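Long-range contact in post-proline cleaving enzyme (Rickettsia typhi, PDB 4HVT), which probably acts as a serine-type oligopeptidase that cuts peptides after proline residues: residues Phe138-Phe150 and Phe158-Lys170. Sequence-based numbering, arbitrary orientation.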
loop_
_atom_site.group_PDB
_atom_site.type_symbol
_atom_site.label_atom_id
_atom_site.label_comp_id
_atom_site.label_asym_id
_atom_site.label_seq_id
_atom_site.Cartn_x
_atom_site.Cartn_y
_atom_site.Cartn_z
ATOM N N PHE A 138 -4.744 -14.427 21.725
ATOM C CA PHE A 138 -4.287 -13.911 23.026
ATOM C C PHE A 138 -4.449 -14.957 24.122
ATOM O O PHE A 138 -3.619 -15.035 25.012
ATOM C CB PHE A 138 -5.034 -12.609 23.383
ATOM C CG PHE A 138 -4.645 -12.036 24.729
ATOM C CD1 PHE A 138 -3.469 -11.375 24.880
ATOM C CD2 PHE A 138 -5.500 -12.189 25.838
ATOM C CE1 PHE A 138 -3.104 -10.859 26.105
ATOM C CE2 PHE A 138 -5.130 -11.667 27.074
ATOM C CZ PHE A 138 -3.950 -10.992 27.185
ATOM N N GLN A 139 -5.505 -15.740 24.043
ATOM C CA GLN A 139 -5.858 -16.705 25.078
ATOM C C GLN A 139 -4.938 -17.947 24.990
ATOM O O GLN A 139 -4.645 -18.578 25.992
ATOM C CB GLN A 139 -7.320 -17.099 24.950
ATOM C CG GLN A 139 -8.341 -15.960 25.165
ATOM C CD GLN A 139 -8.457 -14.875 24.065
ATOM O OE1 GLN A 139 -8.766 -13.738 24.431
ATOM N NE2 GLN A 139 -8.286 -15.197 22.737
ATOM N N ASN A 140 -4.436 -18.248 23.806
ATOM C CA ASN A 140 -3.438 -19.267 23.594
ATOM C C ASN A 140 -2.448 -18.815 22.536
ATOM O O ASN A 140 -2.637 -19.082 21.348
ATOM C CB ASN A 140 -4.046 -20.595 23.172
ATOM C CG ASN A 140 -2.975 -21.669 22.988
ATOM O OD1 ASN A 140 -1.779 -21.390 23.113
ATOM N ND2 ASN A 140 -3.391 -22.839 22.567
ATOM N N PRO A 141 -1.349 -18.164 22.961
ATOM C CA PRO A 141 -0.451 -17.520 21.987
ATOM C C PRO A 141 0.363 -18.460 21.152
ATOM O O PRO A 141 1.091 -17.985 20.295
ATOM C CB PRO A 141 0.460 -16.638 22.863
ATOM C CG PRO A 141 0.350 -17.218 24.214
ATOM C CD PRO A 141 -1.027 -17.768 24.334
ATOM N N ASN A 142 0.269 -19.753 21.375
ATOM C CA ASN A 142 0.822 -20.716 20.419
ATOM C C ASN A 142 0.001 -20.802 19.115
ATOM O O ASN A 142 0.465 -21.347 18.126
ATOM C CB ASN A 142 0.919 -22.096 21.019
ATOM C CG ASN A 142 2.057 -22.224 22.019
ATOM O OD1 ASN A 142 3.040 -21.473 21.976
ATOM N ND2 ASN A 142 1.918 -23.175 22.929
ATOM N N ARG A 143 -1.217 -20.300 19.131
ATOM C CA ARG A 143 -2.082 -20.465 17.956
ATOM C C ARG A 143 -2.050 -19.205 17.118
ATOM O O ARG A 143 -2.191 -18.104 17.641
ATOM C CB ARG A 143 -3.550 -20.832 18.356
ATOM C CG ARG A 143 -3.751 -22.239 18.873
ATOM C CD ARG A 143 -3.426 -23.290 17.829
ATOM N NE ARG A 143 -3.439 -24.631 18.400
ATOM C CZ ARG A 143 -4.496 -25.428 18.523
ATOM N NH1 ARG A 143 -5.690 -25.057 18.124
ATOM N NH2 ARG A 143 -4.346 -26.613 19.099
ATOM N N TYR A 144 -1.874 -19.384 15.800
ATOM C CA TYR A 144 -1.876 -18.314 14.819
ATOM C C TYR A 144 -2.852 -18.652 13.720
ATOM O O TYR A 144 -3.035 -19.814 13.413
ATOM C CB TYR A 144 -0.485 -18.150 14.172
ATOM C CG TYR A 144 0.560 -17.524 15.056
ATOM C CD1 TYR A 144 1.221 -18.288 16.011
ATOM C CD2 TYR A 144 0.888 -16.176 14.946
ATOM C CE1 TYR A 144 2.197 -17.732 16.819
ATOM C CE2 TYR A 144 1.879 -15.618 15.744
ATOM C CZ TYR A 144 2.523 -16.390 16.672
ATOM O OH TYR A 144 3.474 -15.785 17.473
ATOM N N LEU A 145 -3.522 -17.653 13.163
ATOM C CA LEU A 145 -4.243 -17.823 11.897
ATOM C C LEU A 145 -3.336 -17.266 10.820
ATOM O O LEU A 145 -2.977 -16.097 10.876
ATOM C CB LEU A 145 -5.576 -17.065 11.935
ATOM C CG LEU A 145 -6.469 -17.609 13.029
ATOM C CD1 LEU A 145 -7.555 -16.584 13.350
ATOM C CD2 LEU A 145 -7.068 -18.974 12.721
ATOM N N ILE A 146 -2.920 -18.106 9.882
ATOM C CA ILE A 146 -2.015 -17.689 8.828
ATOM C C ILE A 146 -2.818 -17.325 7.601
ATOM O O ILE A 146 -3.425 -18.204 7.026
ATOM C CB ILE A 146 -0.974 -18.789 8.445
ATOM C CG1 ILE A 146 -0.335 -19.448 9.680
ATOM C CG2 ILE A 146 0.051 -18.238 7.477
ATOM C CD1 ILE A 146 0.491 -18.539 10.533
ATOM N N SER A 147 -2.799 -16.048 7.203
ATOM C CA SER A 147 -3.438 -15.590 5.964
ATOM C C SER A 147 -2.592 -15.877 4.744
ATOM O O SER A 147 -1.359 -15.719 4.773
ATOM C CB SER A 147 -3.739 -14.109 6.025
ATOM O OG SER A 147 -4.755 -13.843 6.990
ATOM N N MET A 148 -3.266 -16.306 3.688
ATOM C CA MET A 148 -2.635 -16.789 2.459
ATOM C C MET A 148 -3.508 -16.473 1.254
ATOM O O MET A 148 -4.735 -16.342 1.363
ATOM C CB MET A 148 -2.404 -18.303 2.509
ATOM C CG MET A 148 -1.409 -18.728 3.552
ATOM S SD MET A 148 -1.339 -20.539 3.652
ATOM C CE MET A 148 -2.748 -20.946 4.522
ATOM N N SER A 149 -2.872 -16.352 0.099
ATOM C CA SER A 149 -3.603 -16.233 -1.158
ATOM C C SER A 149 -2.933 -17.102 -2.208
ATOM O O SER A 149 -1.754 -17.463 -2.100
ATOM C CB SER A 149 -3.612 -14.777 -1.619
ATOM O OG SER A 149 -2.276 -14.294 -1.845
ATOM N N PHE A 150 -3.672 -17.434 -3.257
ATOM C CA PHE A 150 -3.039 -18.062 -4.417
ATOM C C PHE A 150 -2.505 -16.939 -5.302
ATOM O O PHE A 150 -3.258 -16.085 -5.802
ATOM C CB PHE A 150 -4.017 -18.976 -5.154
ATOM C CG PHE A 150 -4.477 -20.137 -4.332
ATOM C CD1 PHE A 150 -3.553 -21.012 -3.776
ATOM C CD2 PHE A 150 -5.836 -20.346 -4.079
ATOM C CE1 PHE A 150 -3.961 -22.086 -2.983
ATOM C CE2 PHE A 150 -6.251 -21.432 -3.302
ATOM C CZ PHE A 150 -5.314 -22.292 -2.758
ATOM N N PHE A 158 -7.218 -18.620 5.024
ATOM C CA PHE A 158 -6.291 -18.711 6.147
ATOM C C PHE A 158 -6.281 -20.131 6.613
ATOM O O PHE A 158 -7.163 -20.903 6.278
ATOM C CB PHE A 158 -6.700 -17.805 7.302
ATOM C CG PHE A 158 -8.150 -17.974 7.697
ATOM C CD1 PHE A 158 -8.500 -18.903 8.673
ATOM C CD2 PHE A 158 -9.084 -17.163 7.159
ATOM C CE1 PHE A 158 -9.841 -19.073 9.012
ATOM C CE2 PHE A 158 -10.425 -17.325 7.490
ATOM C CZ PHE A 158 -10.787 -18.264 8.451
ATOM N N ARG A 159 -5.274 -20.484 7.414
ATOM C CA ARG A 159 -5.216 -21.769 8.053
ATOM C C ARG A 159 -4.662 -21.590 9.449
ATOM O O ARG A 159 -3.685 -20.836 9.655
ATOM C CB ARG A 159 -4.289 -22.726 7.316
ATOM C CG ARG A 159 -4.718 -23.082 5.934
ATOM C CD ARG A 159 -3.680 -24.009 5.329
ATOM N NE ARG A 159 -3.622 -25.299 5.996
ATOM C CZ ARG A 159 -2.787 -26.276 5.643
ATOM N NH1 ARG A 159 -1.898 -26.084 4.669
ATOM N NH2 ARG A 159 -2.806 -27.424 6.282
ATOM N N GLU A 160 -5.245 -22.274 10.411
ATOM C CA GLU A 160 -4.755 -22.214 11.799
ATOM C C GLU A 160 -3.486 -23.040 11.993
ATOM O O GLU A 160 -3.356 -24.118 11.436
ATOM C CB GLU A 160 -5.840 -22.755 12.728
ATOM C CG GLU A 160 -5.595 -22.446 14.200
ATOM C CD GLU A 160 -6.608 -23.071 15.121
ATOM O OE1 GLU A 160 -7.561 -23.743 14.656
ATOM O OE2 GLU A 160 -6.466 -22.872 16.336
ATOM N N TRP A 161 -2.556 -22.527 12.776
ATOM C CA TRP A 161 -1.215 -23.064 12.855
ATOM C C TRP A 161 -0.742 -23.007 14.304
ATOM O O TRP A 161 -1.116 -22.115 15.041
ATOM C CB TRP A 161 -0.300 -22.252 11.922
ATOM C CG TRP A 161 1.140 -22.716 11.874
ATOM C CD1 TRP A 161 1.689 -23.569 10.963
ATOM C CD2 TRP A 161 2.221 -22.222 12.666
ATOM N NE1 TRP A 161 3.041 -23.699 11.194
ATOM C CE2 TRP A 161 3.397 -22.867 12.214
ATOM C CE3 TRP A 161 2.307 -21.320 13.710
ATOM C CZ2 TRP A 161 4.659 -22.637 12.793
ATOM C CZ3 TRP A 161 3.562 -21.096 14.319
ATOM C CH2 TRP A 161 4.715 -21.738 13.827
ATOM N N ASP A 162 0.022 -24.009 14.724
ATOM C CA ASP A 162 0.450 -24.109 16.114
ATOM C C ASP A 162 2.000 -24.059 16.296
ATOM O O ASP A 162 2.735 -24.850 15.720
ATOM C CB ASP A 162 -0.085 -25.355 16.749
ATOM C CG ASP A 162 0.148 -25.373 18.261
ATOM O OD1 ASP A 162 1.259 -25.774 18.658
ATOM O OD2 ASP A 162 -0.769 -24.991 19.059
ATOM N N LEU A 163 2.440 -23.144 17.128
ATOM C CA LEU A 163 3.898 -22.866 17.340
ATOM C C LEU A 163 4.643 -23.996 18.049
ATOM O O LEU A 163 5.822 -24.256 17.722
ATOM C CB LEU A 163 4.072 -21.557 18.116
ATOM C CG LEU A 163 5.487 -21.075 18.459
ATOM C CD1 LEU A 163 6.251 -20.862 17.170
ATOM C CD2 LEU A 163 5.389 -19.796 19.268
ATOM N N GLU A 164 3.971 -24.665 18.988
ATOM C CA GLU A 164 4.590 -25.805 19.688
ATOM C C GLU A 164 4.826 -26.949 18.712
ATOM O O GLU A 164 5.911 -27.533 18.682
ATOM C CB GLU A 164 3.740 -26.239 20.876
ATOM C CG GLU A 164 4.323 -27.355 21.728
ATOM C CD GLU A 164 3.409 -27.676 22.899
ATOM O OE1 GLU A 164 3.285 -26.841 23.831
ATOM O OE2 GLU A 164 2.789 -28.764 22.869
ATOM N N LYS A 165 3.815 -27.249 17.890
ATOM C CA LYS A 165 3.917 -28.270 16.849
ATOM C C LYS A 165 4.715 -27.840 15.598
ATOM O O LYS A 165 5.152 -28.699 14.822
ATOM C CB LYS A 165 2.496 -28.685 16.424
ATOM N N LYS A 166 4.879 -26.521 15.400
ATOM C CA LYS A 166 5.431 -25.939 14.145
ATOM C C LYS A 166 4.744 -26.519 12.911
ATOM O O LYS A 166 5.373 -26.901 11.917
ATOM C CB LYS A 166 6.954 -26.091 14.081
ATOM C CG LYS A 166 7.662 -25.003 14.875
ATOM C CD LYS A 166 9.073 -25.412 15.269
ATOM C CE LYS A 166 10.033 -25.402 14.103
ATOM N NZ LYS A 166 11.447 -25.526 14.622
ATOM N N ASP A 167 3.417 -26.592 12.989
ATOM C CA ASP A 167 2.619 -27.156 11.902
ATOM C C ASP A 167 1.191 -26.665 11.982
ATOM O O ASP A 167 0.750 -26.178 13.035
ATOM C CB ASP A 167 2.618 -28.704 11.990
ATOM C CG ASP A 167 2.284 -29.378 10.672
ATOM O OD1 ASP A 167 2.195 -28.738 9.624
ATOM O OD2 ASP A 167 2.123 -30.615 10.679
ATOM N N PHE A 168 0.484 -26.824 10.856
ATOM C CA PHE A 168 -0.933 -26.519 10.791
ATOM C C PHE A 168 -1.733 -27.436 11.737
ATOM O O PHE A 168 -1.382 -28.599 12.003
ATOM C CB PHE A 168 -1.446 -26.546 9.330
ATOM C CG PHE A 168 -0.804 -25.487 8.497
ATOM C CD1 PHE A 168 -1.193 -24.175 8.634
ATOM C CD2 PHE A 168 0.306 -25.766 7.701
ATOM C CE1 PHE A 168 -0.597 -23.158 7.907
ATOM C CE2 PHE A 168 0.944 -24.738 7.005
ATOM C CZ PHE A 168 0.476 -23.431 7.120
ATOM N N VAL A 169 -2.801 -26.882 12.286
ATOM C CA VAL A 169 -3.639 -27.599 13.206
ATOM C C VAL A 169 -4.583 -28.500 12.397
ATOM O O VAL A 169 -5.398 -27.988 11.618
ATOM C CB VAL A 169 -4.457 -26.614 14.059
ATOM C CG1 VAL A 169 -5.466 -27.378 14.920
ATOM C CG2 VAL A 169 -3.579 -25.701 14.910
ATOM N N LYS A 170 -4.456 -29.814 12.571
ATOM C CA LYS A 170 -5.403 -30.783 11.946
ATOM C C LYS A 170 -6.852 -30.433 12.305
ATOM O O LYS A 170 -7.176 -30.383 13.479
ATOM C CB LYS A 170 -5.089 -32.209 12.451
HETATM O O HOH W 1 -1.182 -24.792 21.808
HETATM O O HOH W 2 -1.956 -28.101 19.623
#
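Tyr144 and Trp161 face each other as a hydrogen-bonded antiparallel pair, Tyr144 N giving to Trp161 O at 2.9 Å and Trp161 N to Tyr144 O at 2.8 Å. Two further backbone bonds join Ile146 to Arg159, and Leu163 N to Asn142 O adds one at the Asn142 end. The close-packed layer of this ladder carries Tyr144, Ile146 and Trp161. The two aromatic side chains run alongside each other in the same direction, Tyr144 CD1 reaching the indole edge at Trp161 CE3 (4.0 Å) with the ring planes 68° apart. CG1 of Ile146 presses on Trp161 CB at 3.6 Å and also meets the Phe168 ring. Trp97 meets both Tyr144 and Trp161 edge-to-face, while Leu115 and Ile116 pack on this layer, closing it between this sheet and the neighbouring one that holds strands 96-101 and 113-117.

On the other face, Leu145 and Phe158 pack on Pro190, and Arg143 binds two carboxylates from within its guanidinium plane, both through salt bridges. Arg143 NE donates to the anti lone pair of Asp162 OD2 at 2.8 Å. Arg143 NH1 meets Glu160 OE2 at 2.9 Å from above the carboxylate plane. The Arg143 chain bends at chi2 (-63°), which turns the guanidinium across the neighbouring strand, and Val169 CG2 lies over one of its faces. Buried Glu160 also bridges to Arg223 through OE2, while its OE1 accepts from the backbone N of Phe173. Only toward the Arg143/Asp162 end does packing give way to water: one molecule links Asn140 ND2 to Asp162 OD2, and another accepts from Arg143 NH2. Asp162 OD1 also receives Lys165 N, an Asx motif that ties down the turn before the G1 bulge at Lys166 and Asp167. Strands 143-150 and 155-162 thus form a beta hairpin within one blade of the N-terminal beta-propeller of the prolyl oligopeptidase family.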